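Local atomic coordinates of N-formylglutamate amidohydrolase (Ralstonia eutropha, PDB entry 2Q7S), a protein that binds a zinc ion and is probably a hydrolase of the N-formylglutamate amidohydrolase family, which belongs to the zinc exopeptidase clan. Residues F77-L88 and R140-H149. Sequence-based numbering, arbitrary orientation. Where two conformers were deposited one is given.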
loop_
_atom_site.group_PDB
_atom_site.type_symbol
_atom_site.label_atom_id
_atom_site.label_comp_id
_atom_site.label_asym_id
_atom_site.label_seq_id
_atom_site.Cartn_x
_atom_site.Cartn_y
_atom_site.Cartn_z
ATOM N N PHE A 77 -8.519 -0.848 -9.216
ATOM C CA PHE A 77 -7.853 -0.182 -10.320
ATOM C C PHE A 77 -6.353 -0.282 -10.132
ATOM O O PHE A 77 -5.888 -0.413 -8.991
ATOM C CB PHE A 77 -8.261 1.273 -10.419
ATOM C CG PHE A 77 -8.094 2.034 -9.161
ATOM C CD1 PHE A 77 -9.128 2.031 -8.200
ATOM C CD2 PHE A 77 -6.927 2.749 -8.900
ATOM C CE1 PHE A 77 -8.997 2.642 -7.031
ATOM C CE2 PHE A 77 -6.816 3.417 -7.700
ATOM C CZ PHE A 77 -7.840 3.388 -6.781
ATOM N N PRO A 78 -5.587 -0.139 -11.230
ATOM C CA PRO A 78 -4.153 -0.273 -11.101
ATOM C C PRO A 78 -3.501 1.008 -10.605
ATOM O O PRO A 78 -3.898 2.126 -10.993
ATOM C CB PRO A 78 -3.693 -0.645 -12.521
ATOM C CG PRO A 78 -4.961 -0.607 -13.402
ATOM C CD PRO A 78 -5.971 0.156 -12.628
ATOM N N ARG A 79 -2.488 0.850 -9.756
ATOM C CA ARG A 79 -1.762 1.994 -9.239
ATOM C C ARG A 79 -1.025 2.791 -10.308
ATOM O O ARG A 79 -0.743 3.974 -10.067
ATOM C CB ARG A 79 -0.802 1.588 -8.117
ATOM C CG ARG A 79 0.358 0.780 -8.526
ATOM C CD ARG A 79 1.560 1.616 -8.852
ATOM N NE ARG A 79 2.237 2.238 -7.727
ATOM C CZ ARG A 79 3.285 1.757 -7.060
ATOM N NH1 ARG A 79 3.796 0.571 -7.332
ATOM N NH2 ARG A 79 3.824 2.479 -6.094
ATOM N N VAL A 80 -0.668 2.122 -11.432
ATOM C CA VAL A 80 -0.055 2.773 -12.588
ATOM C C VAL A 80 -1.053 3.646 -13.359
ATOM O O VAL A 80 -0.655 4.445 -14.214
ATOM C CB VAL A 80 0.574 1.748 -13.561
ATOM C CG1 VAL A 80 1.112 2.454 -14.790
ATOM C CG2 VAL A 80 1.683 0.956 -12.853
ATOM N N TYR A 81 -2.341 3.479 -13.067
ATOM C CA TYR A 81 -3.409 4.337 -13.600
ATOM C C TYR A 81 -3.626 5.557 -12.719
ATOM O O TYR A 81 -3.594 6.715 -13.182
ATOM C CB TYR A 81 -4.681 3.536 -13.722
ATOM C CG TYR A 81 -5.871 4.252 -14.317
ATOM C CD1 TYR A 81 -5.942 4.522 -15.689
ATOM C CD2 TYR A 81 -6.954 4.614 -13.521
ATOM C CE1 TYR A 81 -7.060 5.126 -16.248
ATOM C CE2 TYR A 81 -8.059 5.266 -14.072
ATOM C CZ TYR A 81 -8.123 5.488 -15.430
ATOM O OH TYR A 81 -9.230 6.095 -15.983
ATOM N N ILE A 82 -3.866 5.304 -11.437
ATOM C CA ILE A 82 -3.724 6.322 -10.434
ATOM C C ILE A 82 -3.345 5.659 -9.137
ATOM O O ILE A 82 -3.825 4.576 -8.826
ATOM C CB ILE A 82 -4.975 7.204 -10.326
ATOM C CG1 ILE A 82 -4.720 8.373 -9.368
ATOM C CG2 ILE A 82 -6.235 6.389 -10.005
ATOM C CD1 ILE A 82 -5.859 9.500 -9.444
ATOM N N ASP A 83 -2.439 6.288 -8.409
ATOM C CA ASP A 83 -1.811 5.660 -7.243
ATOM C C ASP A 83 -2.421 6.244 -5.977
ATOM O O ASP A 83 -2.064 7.361 -5.620
ATOM C CB ASP A 83 -0.328 5.947 -7.235
ATOM C CG ASP A 83 0.400 5.223 -6.155
ATOM O OD1 ASP A 83 -0.236 4.788 -5.167
ATOM O OD2 ASP A 83 1.629 5.054 -6.313
ATOM N N PRO A 84 -3.278 5.469 -5.273
ATOM C CA PRO A 84 -3.874 6.022 -4.061
ATOM C C PRO A 84 -2.934 6.331 -2.900
ATOM O O PRO A 84 -3.390 6.979 -1.971
ATOM C CB PRO A 84 -4.889 4.957 -3.625
ATOM C CG PRO A 84 -4.913 3.942 -4.670
ATOM C CD PRO A 84 -3.728 4.087 -5.509
ATOM N N ASN A 85 -1.684 5.844 -2.940
ATOM C CA ASN A 85 -0.712 6.107 -1.885
ATOM C C ASN A 85 0.041 7.363 -2.118
ATOM O O ASN A 85 1.054 7.623 -1.456
ATOM C CB ASN A 85 0.298 4.944 -1.729
ATOM C CG ASN A 85 0.231 4.314 -0.355
ATOM O OD1 ASN A 85 -0.804 4.384 0.306
ATOM N ND2 ASN A 85 1.342 3.802 0.110
ATOM N N ARG A 86 -0.349 8.128 -3.126
ATOM C CA ARG A 86 0.298 9.432 -3.325
ATOM C C ARG A 86 -0.717 10.464 -2.936
ATOM O O ARG A 86 -1.919 10.201 -2.930
ATOM C CB ARG A 86 0.738 9.604 -4.783
ATOM C CG ARG A 86 1.771 8.570 -5.261
ATOM C CD ARG A 86 3.073 8.561 -4.447
ATOM N NE ARG A 86 4.034 7.585 -4.932
ATOM C CZ ARG A 86 4.157 6.309 -4.527
ATOM N NH1 ARG A 86 3.363 5.760 -3.606
ATOM N NH2 ARG A 86 5.094 5.538 -5.081
HETATM N N MSE A 87 -0.219 11.654 -2.651
HETATM C CA MSE A 87 -1.045 12.817 -2.434
HETATM C C MSE A 87 -1.523 13.360 -3.761
HETATM O O MSE A 87 -0.936 13.167 -4.817
HETATM C CB MSE A 87 -0.240 13.904 -1.688
HETATM C CG MSE A 87 0.390 13.449 -0.420
HETATM SE SE MSE A 87 -0.992 13.172 0.929
HETATM C CE MSE A 87 -1.260 11.282 1.083
ATOM N N LEU A 88 -2.608 14.107 -3.671
ATOM C CA LEU A 88 -3.301 14.629 -4.810
ATOM C C LEU A 88 -2.546 15.734 -5.510
ATOM O O LEU A 88 -2.861 16.039 -6.655
ATOM C CB LEU A 88 -4.685 15.128 -4.361
ATOM C CG LEU A 88 -5.747 14.025 -4.366
ATOM C CD1 LEU A 88 -7.101 14.674 -4.074
ATOM C CD2 LEU A 88 -5.712 13.247 -5.657
ATOM N N ARG A 140 -9.878 10.615 -13.317
ATOM C CA ARG A 140 -9.234 9.536 -12.543
ATOM C C ARG A 140 -9.381 9.780 -11.059
ATOM O O ARG A 140 -9.757 8.862 -10.298
ATOM C CB ARG A 140 -7.715 9.342 -12.865
ATOM C CG ARG A 140 -7.494 8.970 -14.303
ATOM C CD ARG A 140 -6.096 8.560 -14.573
ATOM N NE ARG A 140 -5.843 8.434 -16.014
ATOM C CZ ARG A 140 -4.709 7.960 -16.513
ATOM N NH1 ARG A 140 -3.747 7.578 -15.687
ATOM N NH2 ARG A 140 -4.523 7.900 -17.822
ATOM N N ILE A 141 -9.035 10.984 -10.636
ATOM C CA ILE A 141 -9.097 11.316 -9.213
ATOM C C ILE A 141 -10.505 11.123 -8.666
ATOM O O ILE A 141 -10.656 10.482 -7.656
ATOM C CB ILE A 141 -8.591 12.746 -8.895
ATOM C CG1 ILE A 141 -7.080 12.850 -9.120
ATOM C CG2 ILE A 141 -8.919 13.107 -7.413
ATOM C CD1 ILE A 141 -6.508 14.274 -9.217
ATOM N N ASN A 142 -11.538 11.643 -9.356
ATOM C CA ASN A 142 -12.910 11.548 -8.860
ATOM C C ASN A 142 -13.477 10.123 -8.816
ATOM O O ASN A 142 -14.144 9.749 -7.860
ATOM C CB ASN A 142 -13.846 12.450 -9.694
ATOM C CG ASN A 142 -13.520 13.895 -9.544
ATOM O OD1 ASN A 142 -12.910 14.281 -8.548
ATOM N ND2 ASN A 142 -13.912 14.711 -10.525
ATOM N N ARG A 143 -13.230 9.354 -9.876
ATOM C CA ARG A 143 -13.817 8.050 -10.027
ATOM C C ARG A 143 -13.114 6.954 -9.231
ATOM O O ARG A 143 -13.775 6.012 -8.840
ATOM C CB ARG A 143 -13.840 7.639 -11.495
ATOM C CG ARG A 143 -14.571 8.585 -12.386
ATOM C CD ARG A 143 -14.172 8.337 -13.877
ATOM N NE ARG A 143 -14.938 9.151 -14.804
ATOM C CZ ARG A 143 -14.773 9.155 -16.126
ATOM N NH1 ARG A 143 -13.848 8.388 -16.692
ATOM N NH2 ARG A 143 -15.528 9.941 -16.882
ATOM N N TYR A 144 -11.791 7.046 -9.035
ATOM C CA TYR A 144 -11.034 5.979 -8.443
ATOM C C TYR A 144 -10.380 6.381 -7.111
ATOM O O TYR A 144 -10.555 5.714 -6.091
ATOM C CB TYR A 144 -10.016 5.398 -9.443
ATOM C CG TYR A 144 -10.612 4.912 -10.721
ATOM C CD1 TYR A 144 -11.049 3.612 -10.862
ATOM C CD2 TYR A 144 -10.774 5.770 -11.804
ATOM C CE1 TYR A 144 -11.604 3.186 -12.042
ATOM C CE2 TYR A 144 -11.331 5.341 -12.979
ATOM C CZ TYR A 144 -11.733 4.067 -13.091
ATOM O OH TYR A 144 -12.271 3.666 -14.259
ATOM N N TYR A 145 -9.640 7.461 -7.094
ATOM C CA TYR A 145 -8.913 7.859 -5.888
ATOM C C TYR A 145 -9.809 8.297 -4.739
ATOM O O TYR A 145 -9.652 7.822 -3.603
ATOM C CB TYR A 145 -7.963 9.003 -6.254
ATOM C CG TYR A 145 -7.042 9.468 -5.145
ATOM C CD1 TYR A 145 -7.476 10.341 -4.153
ATOM C CD2 TYR A 145 -5.724 9.083 -5.127
ATOM C CE1 TYR A 145 -6.588 10.798 -3.163
ATOM C CE2 TYR A 145 -4.856 9.547 -4.163
ATOM C CZ TYR A 145 -5.293 10.342 -3.180
ATOM O OH TYR A 145 -4.355 10.786 -2.245
ATOM N N ARG A 146 -10.732 9.219 -5.020
ATOM C CA ARG A 146 -11.552 9.800 -3.962
ATOM C C ARG A 146 -12.416 8.749 -3.244
ATOM O O ARG A 146 -12.475 8.733 -2.031
ATOM C CB ARG A 146 -12.388 10.955 -4.495
ATOM C CG ARG A 146 -11.560 12.241 -4.856
ATOM C CD ARG A 146 -12.499 13.441 -5.001
ATOM N NE ARG A 146 -11.901 14.485 -5.805
ATOM C CZ ARG A 146 -11.086 15.429 -5.348
ATOM N NH1 ARG A 146 -10.730 15.444 -4.090
ATOM N NH2 ARG A 146 -10.609 16.338 -6.178
ATOM N N PRO A 147 -13.107 7.867 -3.992
ATOM C CA PRO A 147 -13.814 6.765 -3.328
ATOM C C PRO A 147 -12.950 5.875 -2.482
ATOM O O PRO A 147 -13.341 5.543 -1.354
ATOM C CB PRO A 147 -14.409 5.989 -4.503
ATOM C CG PRO A 147 -14.560 6.951 -5.531
ATOM C CD PRO A 147 -13.368 7.840 -5.428
ATOM N N TYR A 148 -11.795 5.457 -3.027
ATOM C CA TYR A 148 -10.855 4.682 -2.274
ATOM C C TYR A 148 -10.488 5.412 -0.991
ATOM O O TYR A 148 -10.578 4.847 0.114
ATOM C CB TYR A 148 -9.595 4.382 -3.093
ATOM C CG TYR A 148 -8.589 3.517 -2.346
ATOM C CD1 TYR A 148 -8.645 2.139 -2.431
ATOM C CD2 TYR A 148 -7.603 4.083 -1.541
ATOM C CE1 TYR A 148 -7.740 1.336 -1.736
ATOM C CE2 TYR A 148 -6.674 3.287 -0.894
ATOM C CZ TYR A 148 -6.774 1.914 -0.968
ATOM O OH TYR A 148 -5.876 1.092 -0.307
ATOM N N HIS A 149 -10.060 6.667 -1.107
ATOM C CA HIS A 149 -9.652 7.391 0.098
ATOM C C HIS A 149 -10.774 7.724 1.078
ATOM O O HIS A 149 -10.581 7.594 2.320
ATOM C CB HIS A 149 -8.756 8.601 -0.221
ATOM C CG HIS A 149 -7.323 8.228 -0.148
ATOM N ND1 HIS A 149 -6.585 8.377 1.003
ATOM C CD2 HIS A 149 -6.545 7.524 -1.010
ATOM C CE1 HIS A 149 -5.391 7.830 0.827
ATOM N NE2 HIS A 149 -5.345 7.287 -0.378
HETATM O O HOH W 1 -0.516 6.583 -15.626
HETATM O O HOH W 2 -11.117 8.169 -15.424
#
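Y81, F77 and Y144 form an aromatic cluster where the loop 77-88, which follows strand 71-75, lies against helix 134-163 beside the zinc site, in a mixed-sheet fold consistent with the zinc-exopeptidase clan of its family. Y81 turns its edge to the face of Y144, the planes nearly perpendicular, whereas Y144 directs its own edge toward the face of F77 in an offset edge-to-face pair. The CB of Y144 also sits over the centre of the F77 ring, 3.7 Å from the centroid.

R140 covers one face of Y81. Its chain is extended from CG to NE, which lays CD over the ring centre and the guanidinium flat on the ring, planes 9° apart; the cation-pi contact is off-centre. The same guanidinium gives NH1 to the Y81 O at 2.7 Å, in the carbonyl plane and on a lone pair, while NH2 bonds Y128 OH.

Apolar contacts continue along the helix. I82 CD1 reaches I141 CG1 at 3.6 Å, and L88 CD2 lies over the centre of the Y145 ring, with H149 CD2 toward the rim of the opposite face. P84 CG stands above the face of Y148, whose hydroxyl bonds D29 OD2.

In the D83-R86 type I turn, D83 OD1 accepts from N85 N (2.9 Å), an Asx turn, and also bonds the zinc ligand H32, consistent with the turn holding D83 as a second-shell residue. H149 and Y145 reach carbonyls of this turn. H149 NE2 donates to P84 O in a short, bent bond whose modelled 2.5 Å needs caution. With CG anti to the backbone N (chi1 -175°), Y145 extends to the turn's end, where OH donates to R86 O at 2.6 Å, in the carbonyl plane with a C=O...OH angle of 150°.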